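Local coordinates for integron cassette protein (Vibrio cholerae, PDB 3FY6) that is of unknown function, is encoded by a mobile integron gene cassette, and forms a dimer of subunits, each with a five-stranded antiparallel sheet packed with helices, at residues S18-R23 / N68-P73; L31-M36 / E87-A92. All coordinates share one frame; numbering follows the deposited sequence.

Contact 1. Residues S18-R23 / N68-P73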
loop_
_atom_site.group_PDB
_atom_site.type_symbol
_atom_site.label_atom_id
_atom_site.label_comp_id
_atom_site.label_asym_id
_atom_site.label_seq_id
_atom_site.Cartn_x
_atom_site.Cartn_y
_atom_site.Cartn_z
ATOM N N SER A 18 -7.660 2.905 -13.454
ATOM C CA SER A 18 -6.399 3.602 -13.673
ATOM C C SER A 18 -6.625 5.055 -14.068
ATOM O O SER A 18 -7.156 5.332 -15.143
ATOM C CB SER A 18 -5.602 2.919 -14.786
ATOM O OG SER A 18 -4.597 3.796 -15.289
ATOM N N PRO A 19 -6.196 5.989 -13.215
ATOM C CA PRO A 19 -6.304 7.418 -13.521
ATOM C C PRO A 19 -5.447 7.776 -14.727
ATOM O O PRO A 19 -5.668 8.801 -15.364
ATOM C CB PRO A 19 -5.730 8.094 -12.272
ATOM C CG PRO A 19 -5.819 7.062 -11.193
ATOM C CD PRO A 19 -5.624 5.745 -11.882
ATOM N N ARG A 20 -4.467 6.934 -15.031
ATOM C CA ARG A 20 -3.573 7.199 -16.145
ATOM C C ARG A 20 -4.270 6.959 -17.490
ATOM O O ARG A 20 -3.982 7.640 -18.475
ATOM C CB ARG A 20 -2.306 6.349 -16.036
ATOM C CG ARG A 20 -1.319 6.597 -17.176
ATOM C CD ARG A 20 -0.023 5.810 -17.016
ATOM N NE ARG A 20 0.939 6.178 -18.053
ATOM C CZ ARG A 20 1.930 5.397 -18.477
ATOM N NH1 ARG A 20 2.097 4.188 -17.959
ATOM N NH2 ARG A 20 2.751 5.824 -19.430
ATOM N N TRP A 21 -5.195 6.005 -17.521
ATOM C CA TRP A 21 -5.925 5.691 -18.748
ATOM C C TRP A 21 -7.411 6.028 -18.674
ATOM O O TRP A 21 -8.137 5.815 -19.636
ATOM C CB TRP A 21 -5.725 4.217 -19.119
ATOM C CG TRP A 21 -4.279 3.863 -19.148
ATOM C CD1 TRP A 21 -3.604 3.087 -18.255
ATOM C CD2 TRP A 21 -3.311 4.318 -20.100
ATOM N NE1 TRP A 21 -2.275 3.012 -18.605
ATOM C CE2 TRP A 21 -2.072 3.758 -19.735
ATOM C CE3 TRP A 21 -3.378 5.127 -21.240
ATOM C CZ2 TRP A 21 -0.904 3.991 -20.462
ATOM C CZ3 TRP A 21 -2.219 5.355 -21.963
ATOM C CH2 TRP A 21 -0.998 4.791 -21.571
ATOM N N GLY A 22 -7.862 6.567 -17.546
ATOM C CA GLY A 22 -9.265 6.919 -17.395
ATOM C C GLY A 22 -10.213 5.748 -17.621
ATOM O O GLY A 22 -11.282 5.918 -18.210
ATOM N N ARG A 23 -9.831 4.559 -17.154
ATOM C CA ARG A 23 -10.647 3.360 -17.351
ATOM C C ARG A 23 -10.213 2.245 -16.418
ATOM O O ARG A 23 -9.112 2.280 -15.864
ATOM C CB ARG A 23 -10.520 2.847 -18.795
ATOM C CG ARG A 23 -9.172 2.181 -19.090
ATOM C CD ARG A 23 -8.971 1.879 -20.576
ATOM N NE ARG A 23 -9.963 0.924 -21.065
ATOM C CZ ARG A 23 -9.819 -0.398 -21.023
ATOM N NH1 ARG A 23 -8.719 -0.936 -20.516
ATOM N NH2 ARG A 23 -10.779 -1.186 -21.490
ATOM N N ASN A 68 2.561 1.637 -12.455
ATOM C CA ASN A 68 2.640 2.052 -13.845
ATOM C C ASN A 68 1.297 2.531 -14.393
ATOM O O ASN A 68 1.252 3.315 -15.337
ATOM C CB ASN A 68 3.224 0.933 -14.705
ATOM C CG ASN A 68 4.730 0.833 -14.572
ATOM O OD1 ASN A 68 5.391 1.803 -14.197
ATOM N ND2 ASN A 68 5.281 -0.337 -14.871
ATOM N N ASP A 69 0.207 2.059 -13.795
ATOM C CA ASP A 69 -1.116 2.562 -14.143
ATOM C C ASP A 69 -1.518 3.743 -13.247
ATOM O O ASP A 69 -2.685 4.138 -13.217
ATOM C CB ASP A 69 -2.161 1.452 -14.051
ATOM C CG ASP A 69 -2.137 0.510 -15.252
ATOM O OD1 ASP A 69 -1.541 0.873 -16.295
ATOM O OD2 ASP A 69 -2.726 -0.598 -15.148
ATOM N N SER A 70 -0.549 4.306 -12.531
ATOM C CA SER A 70 -0.832 5.331 -11.519
ATOM C C SER A 70 -1.780 4.831 -10.430
ATOM O O SER A 70 -2.631 5.577 -9.942
ATOM C CB SER A 70 -1.393 6.606 -12.158
ATOM O OG SER A 70 -0.451 7.181 -13.048
ATOM N N VAL A 71 -1.635 3.564 -10.064
ATOM C CA VAL A 71 -2.424 2.965 -8.996
ATOM C C VAL A 71 -1.479 2.616 -7.839
ATOM O O VAL A 71 -0.420 2.031 -8.060
ATOM C CB VAL A 71 -3.173 1.691 -9.495
ATOM C CG1 VAL A 71 -3.813 0.941 -8.337
ATOM C CG2 VAL A 71 -4.218 2.061 -10.554
ATOM N N TYR A 72 -1.863 2.990 -6.620
ATOM C CA TYR A 72 -1.031 2.792 -5.434
ATOM C C TYR A 72 -1.788 1.939 -4.432
ATOM O O TYR A 72 -2.465 2.457 -3.546
ATOM C CB TYR A 72 -0.636 4.161 -4.846
ATOM C CG TYR A 72 -0.016 5.018 -5.921
ATOM C CD1 TYR A 72 1.339 4.919 -6.210
ATOM C CD2 TYR A 72 -0.800 5.847 -6.717
ATOM C CE1 TYR A 72 1.908 5.664 -7.231
ATOM C CE2 TYR A 72 -0.242 6.597 -7.738
ATOM C CZ TYR A 72 1.113 6.503 -7.988
ATOM O OH TYR A 72 1.678 7.242 -9.004
ATOM N N PRO A 73 -1.678 0.612 -4.582
ATOM C CA PRO A 73 -2.447 -0.358 -3.806
ATOM C C PRO A 73 -1.787 -0.561 -2.457
ATOM O O PRO A 73 -0.599 -0.286 -2.320
ATOM C CB PRO A 73 -2.305 -1.652 -4.619
ATOM C CG PRO A 73 -1.161 -1.408 -5.593
ATOM C CD PRO A 73 -0.608 -0.039 -5.351
#
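Trp-21 and Asp-69 meet at about a right angle, with ring and carboxylate planes 89° apart. Trp-21 NE1 gives Asp-69 OD1 a hydrogen bond of 3.2 Å, well off straight (N-H...O 136°). The oxygen lies in the ring plane at the indole edge, yet the N-H comes to it from above the carboxylate plane. The other carboxylate oxygen, OD2, is hydrogen-bonded to Tyr-27 OH. Arg-20 runs out extended, with CG anti to the backbone N (chi1 -179°). The guanidinium turns a face to the indole: Trp-21 CZ2 sits over its centre, 3.6 Å above its plane. Arg-20 NH1 gives a hydrogen bond of 2.9 Å to Asn-68 O, which lies at the guanidinium edge but tilted somewhat from its plane. Ser-18 OG donates to Asp-69 O at 2.8 Å. Ser-18 OG also accepts from Trp-21 N at 3.2 Å, an ST motif. In this turn between strands 10-18 and 23-31, Gly-22 and Arg-23 both face Ser-18, a G1 beta bulge. Across from it, Ser-70 is the C-prime residue of the Schellman motif that ends helix 62-67. Pro-19 CD and Val-71 CG2 add a looser apolar touch at 4.2 Å. Ser-18 and Arg-20 thus bind carbonyls just past the helix end, while Trp-21 and Tyr-27 fix the carboxylate's rotation. The nearby Arg-20 charge probably helps keep Asp-69 ionised.

Contact 2. Residues L31-M36 / E87-A92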
loop_
_atom_site.group_PDB
_atom_site.type_symbol
_atom_site.label_atom_id
_atom_site.label_comp_id
_atom_site.label_asym_id
_atom_site.label_seq_id
_atom_site.Cartn_x
_atom_site.Cartn_y
_atom_site.Cartn_z
ATOM N N LEU A 31 -4.649 -19.022 -12.478
ATOM C CA LEU A 31 -4.351 -19.915 -11.363
ATOM C C LEU A 31 -4.100 -21.321 -11.876
ATOM O O LEU A 31 -4.942 -21.893 -12.555
ATOM C CB LEU A 31 -5.517 -19.948 -10.374
ATOM C CG LEU A 31 -5.990 -18.591 -9.869
ATOM C CD1 LEU A 31 -7.202 -18.748 -8.978
ATOM C CD2 LEU A 31 -4.863 -17.916 -9.125
ATOM N N HIS A 32 -2.937 -21.869 -11.548
ATOM C CA HIS A 32 -2.619 -23.256 -11.834
ATOM C C HIS A 32 -2.180 -23.883 -10.527
ATOM O O HIS A 32 -1.891 -23.180 -9.557
ATOM C CB HIS A 32 -1.464 -23.368 -12.837
ATOM C CG HIS A 32 -1.754 -22.767 -14.175
ATOM N ND1 HIS A 32 -2.131 -23.526 -15.264
ATOM C CD2 HIS A 32 -1.714 -21.484 -14.605
ATOM C CE1 HIS A 32 -2.311 -22.735 -16.307
ATOM N NE2 HIS A 32 -2.066 -21.490 -15.934
ATOM N N LYS A 33 -2.118 -25.207 -10.506
ATOM C CA LYS A 33 -1.682 -25.939 -9.329
ATOM C C LYS A 33 -0.260 -25.545 -8.910
ATOM O O LYS A 33 0.005 -25.323 -7.733
ATOM C CB LYS A 33 -1.779 -27.445 -9.594
ATOM C CG LYS A 33 -0.879 -28.322 -8.732
ATOM C CD LYS A 33 -1.407 -28.481 -7.315
ATOM C CE LYS A 33 -1.073 -29.866 -6.768
ATOM N NZ LYS A 33 0.289 -30.316 -7.184
ATOM N N ASP A 34 0.636 -25.428 -9.885
ATOM C CA ASP A 34 2.049 -25.208 -9.611
ATOM C C ASP A 34 2.486 -23.745 -9.590
ATOM O O ASP A 34 3.559 -23.436 -9.102
ATOM C CB ASP A 34 2.901 -25.970 -10.627
ATOM C CG ASP A 34 2.740 -27.470 -10.511
ATOM O OD1 ASP A 34 2.459 -27.948 -9.387
ATOM O OD2 ASP A 34 2.895 -28.164 -11.542
ATOM N N TYR A 35 1.665 -22.846 -10.116
ATOM C CA TYR A 35 2.063 -21.447 -10.178
ATOM C C TYR A 35 0.864 -20.554 -10.441
ATOM O O TYR A 35 -0.186 -21.019 -10.879
ATOM C CB TYR A 35 3.093 -21.244 -11.291
ATOM C CG TYR A 35 2.517 -21.440 -12.682
ATOM C CD1 TYR A 35 2.634 -22.659 -13.342
ATOM C CD2 TYR A 35 1.842 -20.410 -13.329
ATOM C CE1 TYR A 35 2.107 -22.843 -14.618
ATOM C CE2 TYR A 35 1.312 -20.583 -14.605
ATOM C CZ TYR A 35 1.450 -21.801 -15.242
ATOM O OH TYR A 35 0.925 -21.977 -16.502
HETATM N N MSE A 36 1.028 -19.263 -10.177
HETATM C CA MSE A 36 0.013 -18.283 -10.544
HETATM C C MSE A 36 0.669 -17.195 -11.380
HETATM O O MSE A 36 1.813 -16.824 -11.126
HETATM C CB MSE A 36 -0.629 -17.662 -9.298
HETATM C CG MSE A 36 -1.503 -16.441 -9.588
HETATM SE SE MSE A 36 -2.073 -15.517 -7.943
HETATM C CE MSE A 36 -0.530 -15.871 -6.879
ATOM N N GLU A 87 -5.096 -21.073 -1.122
ATOM C CA GLU A 87 -6.319 -21.701 -0.633
ATOM C C GLU A 87 -7.078 -22.430 -1.751
ATOM O O GLU A 87 -7.583 -23.529 -1.554
ATOM C CB GLU A 87 -7.194 -20.670 0.062
ATOM C CG GLU A 87 -6.582 -20.188 1.366
ATOM C CD GLU A 87 -6.406 -21.323 2.368
ATOM O OE1 GLU A 87 -7.384 -22.063 2.612
ATOM O OE2 GLU A 87 -5.290 -21.481 2.906
ATOM N N TRP A 88 -7.125 -21.825 -2.930
ATOM C CA TRP A 88 -7.773 -22.439 -4.083
ATOM C C TRP A 88 -7.016 -23.688 -4.494
ATOM O O TRP A 88 -7.603 -24.696 -4.889
ATOM C CB TRP A 88 -7.801 -21.452 -5.251
ATOM C CG TRP A 88 -8.158 -22.058 -6.569
ATOM C CD1 TRP A 88 -9.413 -22.199 -7.093
ATOM C CD2 TRP A 88 -7.252 -22.584 -7.549
ATOM N NE1 TRP A 88 -9.344 -22.790 -8.336
ATOM C CE2 TRP A 88 -8.031 -23.035 -8.640
ATOM C CE3 TRP A 88 -5.861 -22.719 -7.612
ATOM C CZ2 TRP A 88 -7.463 -23.613 -9.777
ATOM C CZ3 TRP A 88 -5.297 -23.287 -8.744
ATOM C CH2 TRP A 88 -6.095 -23.727 -9.810
ATOM N N ARG A 89 -5.699 -23.601 -4.393
ATOM C CA ARG A 89 -4.813 -24.668 -4.813
ATOM C C ARG A 89 -5.136 -25.985 -4.109
ATOM O O ARG A 89 -5.195 -27.042 -4.743
ATOM C CB ARG A 89 -3.372 -24.265 -4.523
ATOM C CG ARG A 89 -2.370 -25.189 -5.133
ATOM C CD ARG A 89 -0.961 -24.832 -4.736
ATOM N NE ARG A 89 -0.077 -25.934 -5.084
ATOM C CZ ARG A 89 0.206 -26.933 -4.262
ATOM N NH1 ARG A 89 -0.311 -26.944 -3.042
ATOM N NH2 ARG A 89 1.012 -27.912 -4.655
ATOM N N LYS A 90 -5.334 -25.920 -2.795
ATOM C CA LYS A 90 -5.660 -27.117 -2.032
ATOM C C LYS A 90 -7.163 -27.361 -1.930
ATOM O O LYS A 90 -7.615 -28.170 -1.122
ATOM C CB LYS A 90 -5.013 -27.083 -0.647
ATOM C CG LYS A 90 -5.340 -25.873 0.192
ATOM C CD LYS A 90 -4.284 -25.698 1.278
ATOM C CE LYS A 90 -4.696 -24.649 2.298
ATOM N NZ LYS A 90 -3.600 -24.345 3.266
ATOM N N GLY A 91 -7.936 -26.668 -2.759
ATOM C CA GLY A 91 -9.366 -26.918 -2.836
ATOM C C GLY A 91 -10.184 -26.363 -1.682
ATOM O O GLY A 91 -11.315 -26.796 -1.455
ATOM N N ALA A 92 -9.624 -25.406 -0.947
ATOM C CA ALA A 92 -10.385 -24.712 0.090
ATOM C C ALA A 92 -11.357 -23.707 -0.544
ATOM O O ALA A 92 -12.326 -23.284 0.082
ATOM C CB ALA A 92 -9.450 -24.022 1.069
#
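The indole of Trp-88 lies against Leu-31, whose CB covers one face of the six-membered ring in a CH-pi contact, 3.8 Å from the centroid and 14° off the normal. Leu-31 CD1 reaches over the same ring system near Trp-88 CD2, and the backbone of His-32 meets the ring edge at CZ3. The contact joins the turn of the beta hairpin formed by strands 23-31 and 35-40 to the C-terminal end of helix 77-89. That helix closes in a Schellman motif with Gly-91 as C-prime. Trp-88 NE1 is hydrogen-bonded to Asn-95, and Leu-31 and Trp-88 both touch Val-98 of helix 95-114.

The guanidinium of Arg-89 has Lys-33 CE over one face, 3.6 Å from NH2, and Lys-33 O in plane at its edge. Lys-33 bends at its second torsion (chi2 76°), which helps fold CD and CE over the guanidinium of Arg-89. Lys-33 NZ is 3.6 Å from Arg-89 NH2, a like-charge approach that Asp-34 probably eases through a long salt bridge to NZ. Tyr-49 makes a cation-pi contact with Arg-89. Arg-89 NE gives Lys-33 O a hydrogen bond of 2.7 Å (N-H...O 140°).

Overall arrangement
Contacts 1 and 2 lie on opposite sides of the chain's centre. Their centres are 28 Å apart and their nearest atoms about 14 Å, so they do not touch. Their segments alternate along the chain: 18-23, 31-36, 68-73, 87-92. Strand 23-31 connects the two hairpin turns at its ends, one in each contact. Helix 77-89 follows loop 68-73 and ends in contact 2. Helix 95-114 packs against side chains of both. The antiparallel sheet is therefore joined to the helical part of the chain near both ends of strand 23-31. Ile-76 and Phe-121 of the second subunit pack on Tyr-72 and Glu-87, one residue in each contact's segments.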